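Local coordinates for 2'-deoxycytidine 5'-triphosphate deaminase (Agrobacterium tumefaciens, PDB 2R9Q), which probably deaminates dCTP to dUTP, the precursor of the dUMP needed for thymidylate synthesis, at residues Arg8-Leu21 against Ser164-Asn176. Residues are numbered along the deposited sequence; the frame is centred on the assembly and turned at random.
Sequences RTTGILADGAIRAL and SQIRFRIGHALLN
Thr10 O is gripped twice by Arg8, whose NE (3.1 Å) and NH2 both reach this one oxygen in the guanidinium plane. The bends at chi2 and chi3 fold the arginine back onto its own chain and bring its NH2 within 3.4 Å of Ala173 CB. That methyl packs 4.0 Å from Gly11 CA, where a small side chain fits close to the backbone. Gly11 pairs with Ile170 through both backbone groups: its N donates to Ile170 O, and Ile170 N returns a straighter bond to Gly11 O (2.8 Å, 157°). The backbone angles of Gly11 (157°/-163°) would jam a CB against the preceding carbonyl, hence glycine. Leu13 N continues the pairing to Phe168 O, and a water donates to Leu13 O and accepts from Phe168 N. Ile12 lays CG2 and CD1 against the aliphatic part of Arg167 (Ile12 CG2 to Arg167 CG 3.5 Å), whose guanidinium bonds to carbonyls of Ala41, Ala277 and Phe297. Arg169 turns its charge to Glu338. Phe168 is apolar and broad enough to meet the helix: Leu21 CD1 lies over one ring face, and Ile18 CG1 lies 4.0 Å from Phe168 CD2. Short strand 11-12, its Ile12 backbone also bonded to His339 and Leu341, thus pairs antiparallel with strand 162-170 and runs into helix 15-23 within the N-terminal dUTPase-clan domain.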
ATOM      1  N   ARG B   8      25.232  20.059  41.761  1.00 80.69           N
ATOM      2  CA  ARG B   8      24.688  20.552  40.457  1.00 80.66           C
ATOM      3  C   ARG B   8      23.500  21.458  40.721  1.00 80.27           C
ATOM      4  O   ARG B   8      22.662  21.128  41.567  1.00 79.90           O
ATOM      5  CB  ARG B   8      24.144  19.391  39.608  1.00 81.00           C
ATOM      6  CG  ARG B   8      25.076  18.236  39.283  1.00 79.93           C
ATOM      7  CD  ARG B   8      25.985  18.521  38.106  1.00 78.19           C
ATOM      8  NE  ARG B   8      25.343  19.305  37.051  1.00 74.55           N
ATOM      9  CZ  ARG B   8      25.995  19.810  36.013  1.00 72.14           C
ATOM     10  NH1 ARG B   8      27.290  19.591  35.846  1.00 72.07           N
ATOM     11  NH2 ARG B   8      25.354  20.519  35.117  1.00 72.24           N
ATOM     12  N   THR B   9      23.378  22.548  39.973  1.00 79.55           N
ATOM     13  CA  THR B   9      22.113  23.282  39.935  1.00 79.43           C
ATOM     14  C   THR B   9      21.393  23.247  38.580  1.00 78.11           C
ATOM     15  O   THR B   9      20.335  23.857  38.442  1.00 76.90           O
ATOM     16  CB  THR B   9      22.267  24.763  40.385  1.00 80.49           C
ATOM     17  OG1 THR B   9      23.212  25.442  39.527  1.00 80.31           O
ATOM     18  CG2 THR B   9      22.668  24.847  41.897  1.00 79.69           C
ATOM     19  N   THR B  10      21.982  22.567  37.595  1.00 76.73           N
ATOM     20  CA  THR B  10      21.305  22.247  36.334  1.00 75.96           C
ATOM     21  C   THR B  10      21.433  20.754  36.001  1.00 75.26           C
ATOM     22  O   THR B  10      22.485  20.160  36.197  1.00 74.98           O
ATOM     23  CB  THR B  10      21.836  23.048  35.132  1.00 75.72           C
ATOM     24  OG1 THR B  10      23.216  22.738  34.926  1.00 75.99           O
ATOM     25  CG2 THR B  10      21.626  24.558  35.304  1.00 73.27           C
ATOM     26  N   GLY B  11      20.347  20.160  35.511  1.00 73.96           N
ATOM     27  CA  GLY B  11      20.365  18.775  35.011  1.00 72.65           C
ATOM     28  C   GLY B  11      18.999  18.113  35.012  1.00 70.77           C
ATOM     29  O   GLY B  11      17.989  18.779  35.131  1.00 69.34           O
ATOM     30  N   ILE B  12      18.993  16.791  34.905  1.00 69.25           N
ATOM     31  CA  ILE B  12      17.769  16.003  34.887  1.00 68.30           C
ATOM     32  C   ILE B  12      17.363  15.630  36.319  1.00 67.77           C
ATOM     33  O   ILE B  12      18.200  15.261  37.123  1.00 66.79           O
ATOM     34  CB  ILE B  12      17.910  14.728  33.973  1.00 67.65           C
ATOM     35  CG1 ILE B  12      18.134  15.164  32.523  1.00 67.69           C
ATOM     36  CG2 ILE B  12      16.675  13.859  34.031  1.00 65.19           C
ATOM     37  CD1 ILE B  12      18.905  14.186  31.681  1.00 66.15           C
ATOM     38  N   LEU B  13      16.074  15.752  36.613  1.00 67.42           N
ATOM     39  CA  LEU B  13      15.515  15.280  37.874  1.00 67.69           C
ATOM     40  C   LEU B  13      15.511  13.747  37.955  1.00 67.78           C
ATOM     41  O   LEU B  13      14.974  13.051  37.082  1.00 66.90           O
ATOM     42  CB  LEU B  13      14.089  15.839  38.112  1.00 67.72           C
ATOM     43  CG  LEU B  13      13.919  17.340  38.451  1.00 66.57           C
ATOM     44  CD1 LEU B  13      14.260  18.272  37.282  1.00 62.12           C
ATOM     45  CD2 LEU B  13      12.489  17.585  38.926  1.00 67.23           C
ATOM     46  N   ALA B  14      16.123  13.234  39.019  1.00 68.15           N
ATOM     47  CA  ALA B  14      16.069  11.815  39.329  1.00 68.81           C
ATOM     48  C   ALA B  14      14.683  11.456  39.896  1.00 68.57           C
ATOM     49  O   ALA B  14      13.889  12.333  40.208  1.00 66.92           O
ATOM     50  CB  ALA B  14      17.215  11.426  40.300  1.00 68.56           C
ATOM     51  N   ASP B  15      14.391  10.166  39.992  1.00 69.23           N
ATOM     52  CA  ASP B  15      13.139   9.686  40.599  1.00 69.71           C
ATOM     53  C   ASP B  15      12.749  10.270  41.992  1.00 69.79           C
ATOM     54  O   ASP B  15      11.556  10.411  42.296  1.00 68.18           O
ATOM     55  CB  ASP B  15      13.120   8.145  40.652  1.00 70.05           C
ATOM     56  CG  ASP B  15      14.424   7.543  41.117  1.00 70.01           C
ATOM     57  OD1 ASP B  15      15.266   8.286  41.648  1.00 70.79           O
ATOM     58  OD2 ASP B  15      14.607   6.321  40.944  1.00 68.50           O
ATOM     59  N   GLY B  16      13.739  10.592  42.829  1.00 70.14           N
ATOM     60  CA  GLY B  16      13.469  11.139  44.148  1.00 70.05           C
ATOM     61  C   GLY B  16      12.824  12.496  44.011  1.00 70.01           C
ATOM     62  O   GLY B  16      11.832  12.790  44.659  1.00 70.67           O
ATOM     63  N   ALA B  17      13.426  13.327  43.180  1.00 69.54           N
ATOM     64  CA  ALA B  17      12.883  14.608  42.787  1.00 69.33           C
ATOM     65  C   ALA B  17      11.522  14.502  42.096  1.00 69.02           C
ATOM     66  O   ALA B  17      10.634  15.299  42.364  1.00 67.62           O
ATOM     67  CB  ALA B  17      13.878  15.341  41.898  1.00 68.63           C
ATOM     68  N   ILE B  18      11.352  13.535  41.202  1.00 69.79           N
ATOM     69  CA  ILE B  18      10.064  13.362  40.520  1.00 70.19           C
ATOM     70  C   ILE B  18       9.006  13.048  41.575  1.00 70.06           C
ATOM     71  O   ILE B  18       7.916  13.597  41.555  1.00 68.71           O
ATOM     72  CB  ILE B  18      10.075  12.247  39.415  1.00 70.10           C
ATOM     73  CG1 ILE B  18      11.000  12.615  38.251  1.00 70.17           C
ATOM     74  CG2 ILE B  18       8.644  12.020  38.880  1.00 69.68           C
ATOM     75  CD1 ILE B  18      11.342  11.455  37.328  1.00 68.97           C
ATOM     76  N   ARG B  19       9.349  12.160  42.498  1.00 70.35           N
ATOM     77  CA  ARG B  19       8.469  11.845  43.608  1.00 71.21           C
ATOM     78  C   ARG B  19       8.189  13.051  44.520  1.00 71.69           C
ATOM     79  O   ARG B  19       7.082  13.226  44.946  1.00 70.22           O
ATOM     80  CB  ARG B  19       9.024  10.664  44.400  1.00 71.30           C
ATOM     81  CG  ARG B  19       8.697   9.347  43.722  1.00 70.67           C
ATOM     82  CD  ARG B  19       9.048   8.188  44.552  1.00 71.86           C
ATOM     83  NE  ARG B  19      10.373   7.703  44.225  1.00 71.94           N
ATOM     84  CZ  ARG B  19      10.648   6.580  43.570  1.00 73.00           C
ATOM     85  NH1 ARG B  19       9.703   5.765  43.130  1.00 73.11           N
ATOM     86  NH2 ARG B  19      11.915   6.272  43.341  1.00 75.43           N
ATOM     87  N   ALA B  20       9.206  13.875  44.787  1.00 73.05           N
ATOM     88  CA  ALA B  20       9.051  15.119  45.562  1.00 73.90           C
ATOM     89  C   ALA B  20       8.097  16.090  44.871  1.00 74.88           C
ATOM     90  O   ALA B  20       7.287  16.713  45.535  1.00 74.16           O
ATOM     91  CB  ALA B  20      10.390  15.767  45.799  1.00 73.14           C
ATOM     92  N   LEU B  21       8.202  16.195  43.537  1.00 76.62           N
ATOM     93  CA  LEU B  21       7.277  16.965  42.700  1.00 77.50           C
ATOM     94  C   LEU B  21       5.833  16.510  42.835  1.00 78.70           C
ATOM     95  O   LEU B  21       4.924  17.335  42.782  1.00 77.55           O
ATOM     96  CB  LEU B  21       7.643  16.843  41.226  1.00 77.58           C
ATOM     97  CG  LEU B  21       8.774  17.645  40.619  1.00 77.34           C
ATOM     98  CD1 LEU B  21       8.845  17.301  39.134  1.00 77.02           C
ATOM     99  CD2 LEU B  21       8.562  19.135  40.850  1.00 78.56           C
ATOM    100  N   SER B 164       4.399   6.077  26.883  1.00 60.03           N
ATOM    101  CA  SER B 164       5.269   7.211  26.781  1.00 60.12           C
ATOM    102  C   SER B 164       5.879   7.553  28.114  1.00 59.46           C
ATOM    103  O   SER B 164       5.392   7.133  29.141  1.00 59.19           O
ATOM    104  CB  SER B 164       4.433   8.375  26.279  1.00 59.92           C
ATOM    105  OG  SER B 164       5.247   9.443  25.915  1.00 61.93           O
ATOM    106  N   GLN B 165       6.958   8.319  28.084  1.00 59.99           N
ATOM    107  CA  GLN B 165       7.571   8.862  29.297  1.00 60.14           C
ATOM    108  C   GLN B 165       8.081  10.307  29.167  1.00 59.78           C
ATOM    109  O   GLN B 165       8.438  10.770  28.093  1.00 58.32           O
ATOM    110  CB  GLN B 165       8.650   7.945  29.843  1.00 60.06           C
ATOM    111  CG  GLN B 165       9.616   7.451  28.877  1.00 60.85           C
ATOM    112  CD  GLN B 165      10.469   6.343  29.423  1.00 63.50           C
ATOM    113  OE1 GLN B 165      11.606   6.174  28.994  1.00 66.32           O
ATOM    114  NE2 GLN B 165       9.949   5.592  30.390  1.00 64.89           N
ATOM    115  N   ILE B 166       8.062  11.000  30.303  1.00 60.33           N
ATOM    116  CA  ILE B 166       8.439  12.396  30.416  1.00 60.64           C
ATOM    117  C   ILE B 166       9.688  12.539  31.329  1.00 61.05           C
ATOM    118  O   ILE B 166       9.730  12.005  32.438  1.00 60.46           O
ATOM    119  CB  ILE B 166       7.218  13.240  30.889  1.00 60.29           C
ATOM    120  CG1 ILE B 166       7.498  14.743  30.845  1.00 61.25           C
ATOM    121  CG2 ILE B 166       6.751  12.864  32.277  1.00 60.14           C
ATOM    122  CD1 ILE B 166       6.303  15.549  31.249  1.00 60.42           C
ATOM    123  N   ARG B 167      10.708  13.228  30.824  1.00 60.69           N
ATOM    124  CA  ARG B 167      11.925  13.549  31.577  1.00 61.11           C
ATOM    125  C   ARG B 167      11.919  15.034  31.936  1.00 61.02           C
ATOM    126  O   ARG B 167      11.697  15.879  31.084  1.00 59.36           O
ATOM    127  CB  ARG B 167      13.148  13.205  30.730  1.00 60.94           C
ATOM    128  CG  ARG B 167      14.504  13.615  31.287  1.00 60.14           C
ATOM    129  CD  ARG B 167      15.622  12.920  30.529  1.00 59.25           C
ATOM    130  NE  ARG B 167      15.702  11.473  30.805  1.00 58.63           N
ATOM    131  CZ  ARG B 167      16.607  10.655  30.284  1.00 55.67           C
ATOM    132  NH1 ARG B 167      17.498  11.108  29.432  1.00 58.60           N
ATOM    133  NH2 ARG B 167      16.615   9.369  30.605  1.00 55.09           N
ATOM    134  N   PHE B 168      12.145  15.333  33.207  1.00 62.42           N
ATOM    135  CA  PHE B 168      12.176  16.719  33.718  1.00 63.39           C
ATOM    136  C   PHE B 168      13.593  17.207  33.901  1.00 64.59           C
ATOM    137  O   PHE B 168      14.470  16.435  34.264  1.00 64.02           O
ATOM    138  CB  PHE B 168      11.438  16.831  35.052  1.00 62.78           C
ATOM    139  CG  PHE B 168      10.048  16.292  35.016  1.00 61.14           C
ATOM    140  CD1 PHE B 168       8.990  17.111  34.727  1.00 59.49           C
ATOM    141  CD2 PHE B 168       9.805  14.952  35.271  1.00 62.34           C
ATOM    142  CE1 PHE B 168       7.725  16.619  34.669  1.00 60.38           C
ATOM    143  CE2 PHE B 168       8.539  14.457  35.231  1.00 60.52           C
ATOM    144  CZ  PHE B 168       7.496  15.289  34.930  1.00 61.05           C
ATOM    145  N   ARG B 169      13.808  18.496  33.645  1.00 66.85           N
ATOM    146  CA  ARG B 169      15.137  19.096  33.767  1.00 68.39           C
ATOM    147  C   ARG B 169      15.169  20.593  34.161  1.00 69.45           C
ATOM    148  O   ARG B 169      14.214  21.336  33.923  1.00 69.02           O
ATOM    149  CB  ARG B 169      15.889  18.889  32.457  1.00 68.82           C
ATOM    150  CG  ARG B 169      15.220  19.520  31.266  1.00 68.79           C
ATOM    151  CD  ARG B 169      16.073  19.417  30.030  1.00 70.78           C
ATOM    152  NE  ARG B 169      16.440  18.052  29.659  1.00 70.85           N
ATOM    153  CZ  ARG B 169      15.619  17.160  29.105  1.00 70.80           C
ATOM    154  NH1 ARG B 169      14.333  17.423  28.899  1.00 71.68           N
ATOM    155  NH2 ARG B 169      16.089  15.971  28.783  1.00 70.92           N
ATOM    156  N   ILE B 170      16.269  21.019  34.780  1.00 70.66           N
ATOM    157  CA  ILE B 170      16.555  22.453  34.968  1.00 71.44           C
ATOM    158  C   ILE B 170      17.768  22.797  34.120  1.00 72.37           C
ATOM    159  O   ILE B 170      18.827  22.235  34.294  1.00 71.19           O
ATOM    160  CB  ILE B 170      16.742  22.847  36.450  1.00 71.35           C
ATOM    161  CG1 ILE B 170      15.468  22.484  37.247  1.00 70.92           C
ATOM    162  CG2 ILE B 170      17.033  24.369  36.583  1.00 68.59           C
ATOM    163  CD1 ILE B 170      15.706  21.968  38.644  1.00 69.11           C
ATOM    164  N   GLY B 171      17.564  23.699  33.162  1.00 74.37           N
ATOM    165  CA  GLY B 171      18.536  23.971  32.105  1.00 75.31           C
ATOM    166  C   GLY B 171      18.719  22.806  31.143  1.00 76.17           C
ATOM    167  O   GLY B 171      17.861  21.938  31.005  1.00 75.21           O
ATOM    168  N   HIS B 172      19.864  22.800  30.477  1.00 77.68           N
ATOM    169  CA  HIS B 172      20.185  21.786  29.502  1.00 79.02           C
ATOM    170  C   HIS B 172      21.648  21.413  29.658  1.00 78.77           C
ATOM    171  O   HIS B 172      22.481  21.872  28.903  1.00 78.23           O
ATOM    172  CB  HIS B 172      19.867  22.316  28.102  1.00 79.75           C
ATOM    173  CG  HIS B 172      19.478  21.259  27.120  1.00 81.41           C
ATOM    174  ND1 HIS B 172      19.593  21.438  25.756  1.00 82.37           N
ATOM    175  CD2 HIS B 172      18.991  20.006  27.298  1.00 82.97           C
ATOM    176  CE1 HIS B 172      19.177  20.348  25.139  1.00 83.46           C
ATOM    177  NE2 HIS B 172      18.806  19.463  26.051  1.00 83.41           N
ATOM    178  N   ALA B 173      21.920  20.534  30.621  1.00 79.37           N
ATOM    179  CA  ALA B 173      23.275  20.164  31.035  1.00 79.88           C
ATOM    180  C   ALA B 173      23.860  19.030  30.206  1.00 80.19           C
ATOM    181  O   ALA B 173      24.294  18.007  30.752  1.00 79.07           O
ATOM    182  CB  ALA B 173      23.291  19.799  32.510  1.00 79.75           C
ATOM    183  N   LEU B 174      23.868  19.235  28.888  1.00 80.99           N
ATOM    184  CA  LEU B 174      24.496  18.324  27.948  1.00 81.87           C
ATOM    185  C   LEU B 174      26.007  18.364  28.078  1.00 82.53           C
ATOM    186  O   LEU B 174      26.600  19.389  28.407  1.00 81.74           O
ATOM    187  CB  LEU B 174      24.159  18.686  26.501  1.00 81.96           C
ATOM    188  CG  LEU B 174      22.800  18.393  25.850  1.00 81.81           C
ATOM    189  CD1 LEU B 174      21.946  17.431  26.684  1.00 80.22           C
ATOM    190  CD2 LEU B 174      22.073  19.697  25.511  1.00 79.69           C
ATOM    191  N   LEU B 175      26.622  17.234  27.775  1.00 83.63           N
ATOM    192  CA  LEU B 175      28.067  17.134  27.703  1.00 84.16           C
ATOM    193  C   LEU B 175      28.542  17.477  26.298  1.00 85.46           C
ATOM    194  O   LEU B 175      27.905  17.097  25.320  1.00 85.41           O
ATOM    195  CB  LEU B 175      28.510  15.723  28.083  1.00 83.70           C
ATOM    196  CG  LEU B 175      28.474  15.409  29.579  1.00 81.11           C
ATOM    197  CD1 LEU B 175      27.080  15.598  30.150  1.00 75.78           C
ATOM    198  CD2 LEU B 175      29.002  13.993  29.792  1.00 78.46           C
ATOM    199  N   ASN B 176      29.653  18.212  26.207  1.00 87.02           N
ATOM    200  CA  ASN B 176      30.340  18.444  24.927  1.00 88.11           C
ATOM    201  C   ASN B 176      31.378  17.325  24.661  1.00 89.12           C
ATOM    202  O   ASN B 176      31.495  16.383  25.461  1.00 88.90           O
ATOM    203  CB  ASN B 176      30.949  19.865  24.857  1.00 87.87           C
ATOM    204  CG  ASN B 176      32.074  20.119  25.897  1.00 87.32           C
ATOM    205  OD1 ASN B 176      32.212  19.427  26.912  1.00 84.50           O
ATOM    206  ND2 ASN B 176      32.868  21.149  25.630  1.00 87.38           N
TER
HETATM  207  O   HOH W   1      13.140  13.296  34.745  1.00 36.46           O